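Putative oxidoreductase (Magnetospirillum magnetotacticum, PDB 3C1A) probably acts as an NAD(P)-dependent oxidoreductase of the GFO/IDH/MocA family, with an N-terminal Rossmann fold for the cofactor and a substrate not yet identified. Local coordinates at residues A[26-31]-A[279-284]; A[167-172]-A[309-314]; A[204-209]-A[224-229]. All blocks are in the same frame, centred on the assembly; numbering follows the deposited sequence.

How the contacts relate
Contact 1 sits in the Rossmann half of the chain, where helix 25-31 meets helix 279-290; contacts 2 and 3 belong to the half built on the large mixed sheet. Contact 2 joins helix 168-184 to the C-terminal helix 301-314, and contact 3 pairs strands 204-215 and 218-225. Centres of contacts 1 and 2 are about 26 Å apart, on opposite sides of the chain's centre, whereas the centres of contacts 2 and 3 are about 14 Å apart and the two contacts touch: Trp172 and Met168 pack on Leu224, Cys225 and Asn226. Along the chain contacts 1 and 2 alternate, and contact 3 is nested within both. The last two helices thus bind successively to the two halves.

Contact 1: A[26-31]-A[279-284]; sequences IRTIAG and PLTRAV
With a chi1 of -59°, Thr28 holds its methyl CG2 anti to its own backbone N, so that CG2 meets helix 279-290 while OG1 stands beside that N. Thr28 CG2 comes down on the backbone of the partner helix, 3.7 Å from Thr281 CA, and also meets Val284 CB at 3.9 Å. Leu280 meets the other branch, its CD2 lying 3.5 Å from Thr28 OG1. Farther along, the side chains of Ile29 and Val284 cross at about a right angle, Ile29 CG1 being 4.1 Å from Val284 CG1. The two helical segments run at 63° to each other with axes 9.6 Å apart. Thr28 OG1 is gripped twice: it hydrogen-bonds to Asn24 O, just ahead of helix 25-31, and accepts from a water at 2.8 Å that is also hydrogen-bonded to Thr281 OG1. Behind the contact, Ile29 rests on Leu37 of the Rossmann sheet, and Val284 on Tyr25 and Leu32. Helix 279-290, which follows the mixed-sheet strands in the chain, packs back on helix 25-31 of the Rossmann fold. No hydrogen bond crosses the two segments; the chemistry therefore implies packing by aliphatic carbons, with the Thr28 methyl at the centre and one water linking the threonine hydroxyls.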
loop_
_atom_site.group_PDB
_atom_site.type_symbol
_atom_site.label_atom_id
_atom_site.label_comp_id
_atom_site.label_asym_id
_atom_site.label_seq_id
_atom_site.Cartn_x
_atom_site.Cartn_y
_atom_site.Cartn_z
ATOM N N ILE A 26 13.327 8.999 -0.851
ATOM C CA ILE A 26 14.555 9.582 -1.361
ATOM C C ILE A 26 15.709 8.637 -1.147
ATOM O O ILE A 26 16.553 8.500 -2.019
ATOM C CB ILE A 26 14.882 10.965 -0.725
ATOM C CG1 ILE A 26 13.868 12.027 -1.163
ATOM C CG2 ILE A 26 16.251 11.423 -1.138
ATOM C CD1 ILE A 26 14.102 13.373 -0.513
ATOM N N ARG A 27 15.770 7.988 0.007
ATOM C CA ARG A 27 16.916 7.058 0.271
ATOM C C ARG A 27 16.794 5.779 -0.539
ATOM O O ARG A 27 17.798 5.211 -0.966
ATOM C CB ARG A 27 17.062 6.693 1.747
ATOM C CG ARG A 27 15.873 5.997 2.357
ATOM C CD ARG A 27 16.117 5.707 3.832
ATOM N NE ARG A 27 15.489 4.454 4.226
ATOM N N THR A 28 15.565 5.327 -0.745
ATOM C CA THR A 28 15.317 4.136 -1.559
ATOM C C THR A 28 15.761 4.395 -2.992
ATOM O O THR A 28 16.484 3.585 -3.588
ATOM C CB THR A 28 13.819 3.749 -1.561
ATOM O OG1 THR A 28 13.358 3.503 -0.218
ATOM C CG2 THR A 28 13.605 2.524 -2.408
ATOM N N ILE A 29 15.357 5.529 -3.569
ATOM C CA ILE A 29 15.765 5.821 -4.942
ATOM C C ILE A 29 17.283 5.954 -5.012
ATOM O O ILE A 29 17.905 5.504 -5.977
ATOM C CB ILE A 29 15.170 7.099 -5.517
ATOM C CG1 ILE A 29 13.628 7.043 -5.561
ATOM C CG2 ILE A 29 15.744 7.343 -6.928
ATOM C CD1 ILE A 29 13.015 8.379 -5.800
ATOM N N ALA A 30 17.883 6.589 -4.006
ATOM C CA ALA A 30 19.346 6.772 -4.004
ATOM C C ALA A 30 20.121 5.462 -4.051
ATOM O O ALA A 30 21.221 5.402 -4.631
ATOM C CB ALA A 30 19.781 7.589 -2.786
ATOM N N GLY A 31 19.565 4.411 -3.448
ATOM C CA GLY A 31 20.224 3.102 -3.398
ATOM C C GLY A 31 20.008 2.205 -4.612
ATOM O O GLY A 31 20.644 1.161 -4.724
ATOM N N PRO A 279 10.454 -4.416 1.181
ATOM C CA PRO A 279 9.326 -4.160 0.294
ATOM C C PRO A 279 9.402 -2.855 -0.494
ATOM O O PRO A 279 9.153 -2.872 -1.700
ATOM C CB PRO A 279 8.121 -4.169 1.242
ATOM C CG PRO A 279 8.552 -5.073 2.363
ATOM C CD PRO A 279 10.025 -4.830 2.525
ATOM N N LEU A 280 9.715 -1.732 0.157
ATOM C CA LEU A 280 9.745 -0.455 -0.564
ATOM C C LEU A 280 10.848 -0.428 -1.610
ATOM O O LEU A 280 10.699 0.181 -2.666
ATOM C CB LEU A 280 9.871 0.726 0.392
ATOM C CG LEU A 280 9.888 2.127 -0.200
ATOM C CD1 LEU A 280 8.605 2.375 -0.940
ATOM C CD2 LEU A 280 10.095 3.158 0.918
ATOM N N THR A 281 11.976 -1.047 -1.308
ATOM C CA THR A 281 13.026 -1.155 -2.289
ATOM C C THR A 281 12.511 -1.921 -3.505
ATOM O O THR A 281 12.702 -1.478 -4.640
ATOM C CB THR A 281 14.287 -1.794 -1.702
ATOM O OG1 THR A 281 14.772 -0.988 -0.615
ATOM C CG2 THR A 281 15.341 -1.936 -2.768
ATOM N N ARG A 282 11.794 -3.024 -3.267
ATOM C CA ARG A 282 11.177 -3.796 -4.336
ATOM C C ARG A 282 10.193 -3.027 -5.161
ATOM O O ARG A 282 10.230 -3.116 -6.376
ATOM C CB ARG A 282 10.473 -5.012 -3.763
ATOM C CG ARG A 282 10.028 -6.036 -4.804
ATOM C CD ARG A 282 9.863 -7.384 -4.135
ATOM N NE ARG A 282 9.292 -8.342 -5.059
ATOM C CZ ARG A 282 9.995 -9.248 -5.722
ATOM N NH1 ARG A 282 11.315 -9.346 -5.579
ATOM N NH2 ARG A 282 9.364 -10.070 -6.544
ATOM N N ALA A 283 9.298 -2.279 -4.498
ATOM C CA ALA A 283 8.306 -1.429 -5.178
ATOM C C ALA A 283 8.920 -0.430 -6.163
ATOM O O ALA A 283 8.513 -0.362 -7.331
ATOM C CB ALA A 283 7.467 -0.688 -4.140
ATOM N N VAL A 284 9.868 0.362 -5.669
ATOM C CA VAL A 284 10.568 1.354 -6.484
ATOM C C VAL A 284 11.510 0.695 -7.538
ATOM O O VAL A 284 11.618 1.164 -8.667
ATOM C CB VAL A 284 11.348 2.333 -5.567
ATOM C CG1 VAL A 284 12.094 3.379 -6.385
ATOM C CG2 VAL A 284 10.387 3.003 -4.581
HETATM O O HOH W 1 13.558 1.048 1.022
#

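Contact 2: A[167-172]-A[309-314]; sequences PMLWDW and RVLGAC
Leu311 places its CB over one face of the Trp170 indole, 3.6 Å from the centroid of the six-membered ring and only 4° off the ring normal, which defines a CH-pi contact. Two torsions of Trp170 set this up: chi1 of -77° holds CG anti to the carbonyl carbon, and a chi2 not far from a right angle turns the ring so that it reaches across to helix 301-314 although its CB does not point there. Leu311 crosses the indole obliquely, its CD1 methyl 3.6 Å from Trp170 CE3. On the benzo ring, Trp170 CZ2 lies 3.6 Å from Gly312 N, the backbone there standing obliquely against the ring.

Leu169 meets the next turn. With CG anti to the backbone N, it extends across the gap, and an off-staggered chi2 of 134° spreads its methyls over Leu311 and Cys314. Leu169 CD2 is 3.8 Å from Leu311 CD2 as the two leucines slide past each other in opposite directions, and it also lies 3.4 Å from Leu311 O. The other methyl, Leu169 CD1, comes 3.7 Å from Cys314 O, and both methyls touch Cys314 CB. The segments are nearly antiparallel, their axes 10.0 Å apart.

Outside them, Leu169 and Cys314 share Leu211 of the mixed sheet, and Leu311 continues onto Ala174 and Val177 of helix 168-184. Ser315 ties the end together, its OG hydrogen-bonded to Leu311 O. No hydrogen bond joins the two segments themselves: shape and dispersion hold the C-terminal helix against helix 168-184, and Trp170 NE1 has a weak hydrogen bond to Ser315 OG, in the last residue of the chain.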
loop_
_atom_site.group_PDB
_atom_site.type_symbol
_atom_site.label_atom_id
_atom_site.label_comp_id
_atom_site.label_asym_id
_atom_site.label_seq_id
_atom_site.Cartn_x
_atom_site.Cartn_y
_atom_site.Cartn_z
ATOM N N PRO A 167 -8.276 9.476 8.150
ATOM C CA PRO A 167 -8.837 8.458 9.028
ATOM C C PRO A 167 -8.134 7.139 8.914
ATOM O O PRO A 167 -7.845 6.700 7.787
ATOM C CB PRO A 167 -10.284 8.313 8.513
ATOM C CG PRO A 167 -10.550 9.559 7.859
ATOM C CD PRO A 167 -9.301 9.968 7.218
HETATM N N MSE A 168 -7.852 6.538 10.080
HETATM C CA MSE A 168 -7.231 5.205 10.203
HETATM C C MSE A 168 -7.841 4.191 9.219
HETATM O O MSE A 168 -7.118 3.438 8.602
HETATM C CB MSE A 168 -7.401 4.705 11.652
HETATM C CG MSE A 168 -6.971 3.308 11.869
HETATM SE SE MSE A 168 -7.048 2.796 13.704
HETATM C CE MSE A 168 -9.052 2.837 13.880
ATOM N N LEU A 169 -9.164 4.182 9.060
ATOM C CA LEU A 169 -9.841 3.207 8.165
ATOM C C LEU A 169 -9.201 3.289 6.767
ATOM O O LEU A 169 -8.875 2.275 6.155
ATOM C CB LEU A 169 -11.359 3.489 8.088
ATOM C CG LEU A 169 -12.298 2.466 7.423
ATOM C CD1 LEU A 169 -13.569 2.216 8.296
ATOM C CD2 LEU A 169 -12.672 2.861 6.001
ATOM N N TRP A 170 -8.988 4.508 6.288
ATOM C CA TRP A 170 -8.463 4.720 4.941
ATOM C C TRP A 170 -6.990 4.469 4.907
ATOM O O TRP A 170 -6.520 3.705 4.075
ATOM C CB TRP A 170 -8.745 6.133 4.465
ATOM C CG TRP A 170 -10.178 6.261 4.058
ATOM C CD1 TRP A 170 -11.248 6.442 4.872
ATOM C CD2 TRP A 170 -10.687 6.126 2.735
ATOM N NE1 TRP A 170 -12.404 6.467 4.135
ATOM C CE2 TRP A 170 -12.092 6.270 2.814
ATOM C CE3 TRP A 170 -10.099 5.908 1.491
ATOM C CZ2 TRP A 170 -12.908 6.218 1.692
ATOM C CZ3 TRP A 170 -10.915 5.843 0.378
ATOM C CH2 TRP A 170 -12.296 6.005 0.486
ATOM N N ASP A 171 -6.280 5.137 5.794
ATOM C CA ASP A 171 -4.821 5.108 5.822
ATOM C C ASP A 171 -4.296 3.694 6.105
ATOM O O ASP A 171 -3.606 3.120 5.273
ATOM C CB ASP A 171 -4.342 6.148 6.836
ATOM C CG ASP A 171 -2.838 6.293 6.917
ATOM O OD1 ASP A 171 -2.077 5.805 6.046
ATOM O OD2 ASP A 171 -2.410 6.939 7.896
ATOM N N TRP A 172 -4.631 3.124 7.258
ATOM C CA TRP A 172 -4.211 1.754 7.560
ATOM C C TRP A 172 -5.029 0.746 6.786
ATOM O O TRP A 172 -4.516 -0.244 6.355
ATOM C CB TRP A 172 -4.348 1.440 9.054
ATOM C CG TRP A 172 -3.574 2.330 9.986
ATOM C CD1 TRP A 172 -3.010 3.557 9.711
ATOM C CD2 TRP A 172 -3.317 2.081 11.378
ATOM N NE1 TRP A 172 -2.401 4.061 10.846
ATOM C CE2 TRP A 172 -2.580 3.181 11.877
ATOM C CE3 TRP A 172 -3.612 1.029 12.239
ATOM C CZ2 TRP A 172 -2.149 3.247 13.198
ATOM C CZ3 TRP A 172 -3.199 1.112 13.542
ATOM C CH2 TRP A 172 -2.499 2.217 14.017
ATOM N N ARG A 309 -13.063 1.690 -3.405
ATOM C CA ARG A 309 -14.500 1.349 -3.398
ATOM C C ARG A 309 -14.898 0.678 -2.089
ATOM O O ARG A 309 -15.881 1.032 -1.468
ATOM C CB ARG A 309 -14.872 0.463 -4.591
ATOM C CG ARG A 309 -16.368 0.135 -4.596
ATOM C CD ARG A 309 -16.821 -0.636 -5.810
ATOM N NE ARG A 309 -16.620 0.118 -7.035
ATOM C CZ ARG A 309 -15.690 -0.158 -7.941
ATOM N NH1 ARG A 309 -14.856 -1.175 -7.775
ATOM N NH2 ARG A 309 -15.593 0.589 -9.029
ATOM N N VAL A 310 -14.092 -0.260 -1.636
ATOM C CA VAL A 310 -14.384 -0.990 -0.421
ATOM C C VAL A 310 -14.270 -0.047 0.789
ATOM O O VAL A 310 -15.056 -0.130 1.723
ATOM C CB VAL A 310 -13.376 -2.163 -0.216
ATOM C CG1 VAL A 310 -13.543 -2.784 1.166
ATOM C CG2 VAL A 310 -13.496 -3.212 -1.300
ATOM N N LEU A 311 -13.255 0.819 0.802
ATOM C CA LEU A 311 -13.063 1.682 1.957
ATOM C C LEU A 311 -14.251 2.616 2.124
ATOM O O LEU A 311 -14.726 2.823 3.251
ATOM C CB LEU A 311 -11.774 2.458 1.837
ATOM C CG LEU A 311 -10.541 1.578 1.997
ATOM C CD1 LEU A 311 -9.346 2.410 1.727
ATOM C CD2 LEU A 311 -10.553 0.989 3.413
ATOM N N GLY A 312 -14.741 3.153 1.009
ATOM C CA GLY A 312 -15.945 3.983 1.016
ATOM C C GLY A 312 -17.194 3.252 1.488
ATOM O O GLY A 312 -18.027 3.853 2.176
ATOM N N ALA A 313 -17.312 1.962 1.148
ATOM C CA ALA A 313 -18.392 1.090 1.670
ATOM C C ALA A 313 -18.341 0.841 3.195
ATOM O O ALA A 313 -19.338 0.460 3.783
ATOM C CB ALA A 313 -18.397 -0.249 0.932
ATOM N N CYS A 314 -17.178 1.028 3.810
ATOM C CA CYS A 314 -16.990 0.834 5.253
ATOM C C CYS A 314 -17.075 2.140 6.026
ATOM O O CYS A 314 -17.139 2.134 7.250
ATOM C CB CYS A 314 -15.615 0.229 5.512
ATOM S SG CYS A 314 -15.390 -1.421 4.888
#

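Contact 3: A[204-209]-A[224-229]; sequences GEAGDV and LCNTMD
Asn226 grips the backbone of 204-209 with both ends of its side-chain amide. Asn226 OD1 accepts from Gly207 N at 2.7 Å, an almost straight bond (172° at the hydrogen) that lies in the plane of the side-chain carbonyl. Asn226 ND2 donates to Glu205 O at 2.8 Å, less straight at 153°, with the acceptor close to the amide plane. The backbone adds a third bond, Asn226 N to Gly207 O at 3.0 Å. A chi1 of 65° brings CG between the backbone N and the carbonyl carbon, folding the amide back alongside the opposite strand.

Regular antiparallel pairing follows: Val209 and Leu224 form a hydrogen-bonded pair, with Val209 N to Leu224 O at 2.8 Å and Leu224 N to Val209 O at 2.9 Å. On that face Val209 CG1 lies beside Leu224 CB at 3.8 Å. The neighbouring pair, Asp208 with Cys225, is non-hydrogen-bonded, and Asp208 OD1 stands 3.7 Å from Cys225 CB; the carboxylate has its salt bridge with Arg223.

In the next shell Met168 and Trp172 of helix 168-184 pack on Asn226. Backbone bonds from Asp208 to strand 190-201 and from Cys225 to strand 148-158 set this hairpin inside the mixed sheet. A leucine in place of Asn226 would probably leave Gly207 N and Glu205 O without these mates and let the strand end drift from its neighbour. Chemically, the amide stands in for a peptide group, extending the pairing where the chain of 224-229 leaves the strand.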
loop_
_atom_site.group_PDB
_atom_site.type_symbol
_atom_site.label_atom_id
_atom_site.label_comp_id
_atom_site.label_asym_id
_atom_site.label_seq_id
_atom_site.Cartn_x
_atom_site.Cartn_y
_atom_site.Cartn_z
ATOM N N GLY A 204 -7.351 13.892 18.148
ATOM C CA GLY A 204 -7.415 12.905 17.053
ATOM C C GLY A 204 -8.206 11.643 17.398
ATOM O O GLY A 204 -8.300 11.272 18.555
ATOM N N GLU A 205 -8.764 10.984 16.374
ATOM C CA GLU A 205 -9.519 9.726 16.528
ATOM C C GLU A 205 -8.651 8.640 17.172
ATOM O O GLU A 205 -7.524 8.387 16.743
ATOM C CB GLU A 205 -10.041 9.201 15.165
ATOM C CG GLU A 205 -11.224 8.192 15.275
ATOM C CD GLU A 205 -11.762 7.686 13.925
ATOM O OE1 GLU A 205 -10.948 7.273 13.055
ATOM O OE2 GLU A 205 -13.017 7.693 13.732
ATOM N N ALA A 206 -9.212 7.993 18.183
ATOM C CA ALA A 206 -8.553 6.934 18.927
ATOM C C ALA A 206 -9.579 5.801 18.966
ATOM O O ALA A 206 -10.707 5.995 19.445
ATOM C CB ALA A 206 -8.233 7.402 20.354
ATOM N N GLY A 207 -9.209 4.636 18.445
ATOM C CA GLY A 207 -10.141 3.533 18.416
ATOM C C GLY A 207 -9.691 2.218 17.837
ATOM O O GLY A 207 -8.504 1.989 17.572
ATOM N N ASP A 208 -10.695 1.359 17.676
ATOM C CA ASP A 208 -10.569 -0.072 17.404
ATOM C C ASP A 208 -11.711 -0.456 16.478
ATOM O O ASP A 208 -12.846 -0.452 16.919
ATOM C CB ASP A 208 -10.712 -0.835 18.720
ATOM C CG ASP A 208 -10.365 -2.336 18.613
ATOM O OD1 ASP A 208 -10.126 -2.849 17.488
ATOM O OD2 ASP A 208 -10.374 -3.028 19.688
ATOM N N VAL A 209 -11.400 -0.792 15.212
ATOM C CA VAL A 209 -12.419 -1.136 14.233
ATOM C C VAL A 209 -12.041 -2.462 13.586
ATOM O O VAL A 209 -10.859 -2.799 13.460
ATOM C CB VAL A 209 -12.625 -0.051 13.174
ATOM C CG1 VAL A 209 -11.342 0.160 12.364
ATOM C CG2 VAL A 209 -13.802 -0.389 12.249
ATOM N N LEU A 224 -8.066 -2.899 12.821
ATOM C CA LEU A 224 -7.275 -1.664 12.908
ATOM C C LEU A 224 -7.565 -0.999 14.268
ATOM O O LEU A 224 -8.726 -0.627 14.558
ATOM C CB LEU A 224 -7.654 -0.673 11.803
ATOM C CG LEU A 224 -7.931 -1.211 10.392
ATOM C CD1 LEU A 224 -8.580 -0.156 9.453
ATOM C CD2 LEU A 224 -6.642 -1.806 9.784
ATOM N N CYS A 225 -6.519 -0.858 15.061
ATOM C CA CYS A 225 -6.563 -0.258 16.391
ATOM C C CYS A 225 -5.317 0.587 16.712
ATOM O O CYS A 225 -4.185 0.087 16.687
ATOM C CB CYS A 225 -6.744 -1.339 17.409
ATOM S SG CYS A 225 -6.745 -0.671 19.090
ATOM N N ASN A 226 -5.536 1.883 16.957
ATOM C CA ASN A 226 -4.440 2.835 17.187
ATOM C C ASN A 226 -4.216 3.154 18.680
ATOM O O ASN A 226 -3.599 4.183 19.029
ATOM C CB ASN A 226 -4.590 4.118 16.358
ATOM C CG ASN A 226 -5.820 4.960 16.742
ATOM O OD1 ASN A 226 -6.648 4.532 17.532
ATOM N ND2 ASN A 226 -5.931 6.159 16.161
ATOM N N THR A 227 -4.660 2.235 19.549
ATOM C CA THR A 227 -4.478 2.383 20.986
ATOM C C THR A 227 -3.765 1.176 21.607
ATOM O O THR A 227 -3.935 0.919 22.781
ATOM C CB THR A 227 -5.828 2.652 21.671
ATOM O OG1 THR A 227 -6.743 1.573 21.430
ATOM C CG2 THR A 227 -6.457 3.923 21.149
HETATM N N MSE A 228 -2.967 0.440 20.838
HETATM C CA MSE A 228 -2.305 -0.774 21.331
HETATM C C MSE A 228 -0.861 -0.832 20.872
HETATM O O MSE A 228 -0.439 -0.072 19.999
HETATM C CB MSE A 228 -3.038 -2.058 20.871
HETATM C CG MSE A 228 -3.049 -2.227 19.396
HETATM SE SE MSE A 228 -3.915 -3.776 18.679
HETATM C CE MSE A 228 -2.395 -4.904 18.473
ATOM N N ASP A 229 -0.074 -1.731 21.448
ATOM C CA ASP A 229 1.313 -1.857 21.013
ATOM C C ASP A 229 1.459 -2.160 19.515
ATOM O O ASP A 229 0.631 -2.836 18.926
ATOM C CB ASP A 229 2.072 -2.920 21.807
ATOM C CG ASP A 229 2.468 -2.462 23.218
ATOM O OD1 ASP A 229 2.244 -1.293 23.592
ATOM O OD2 ASP A 229 3.074 -3.288 23.945
#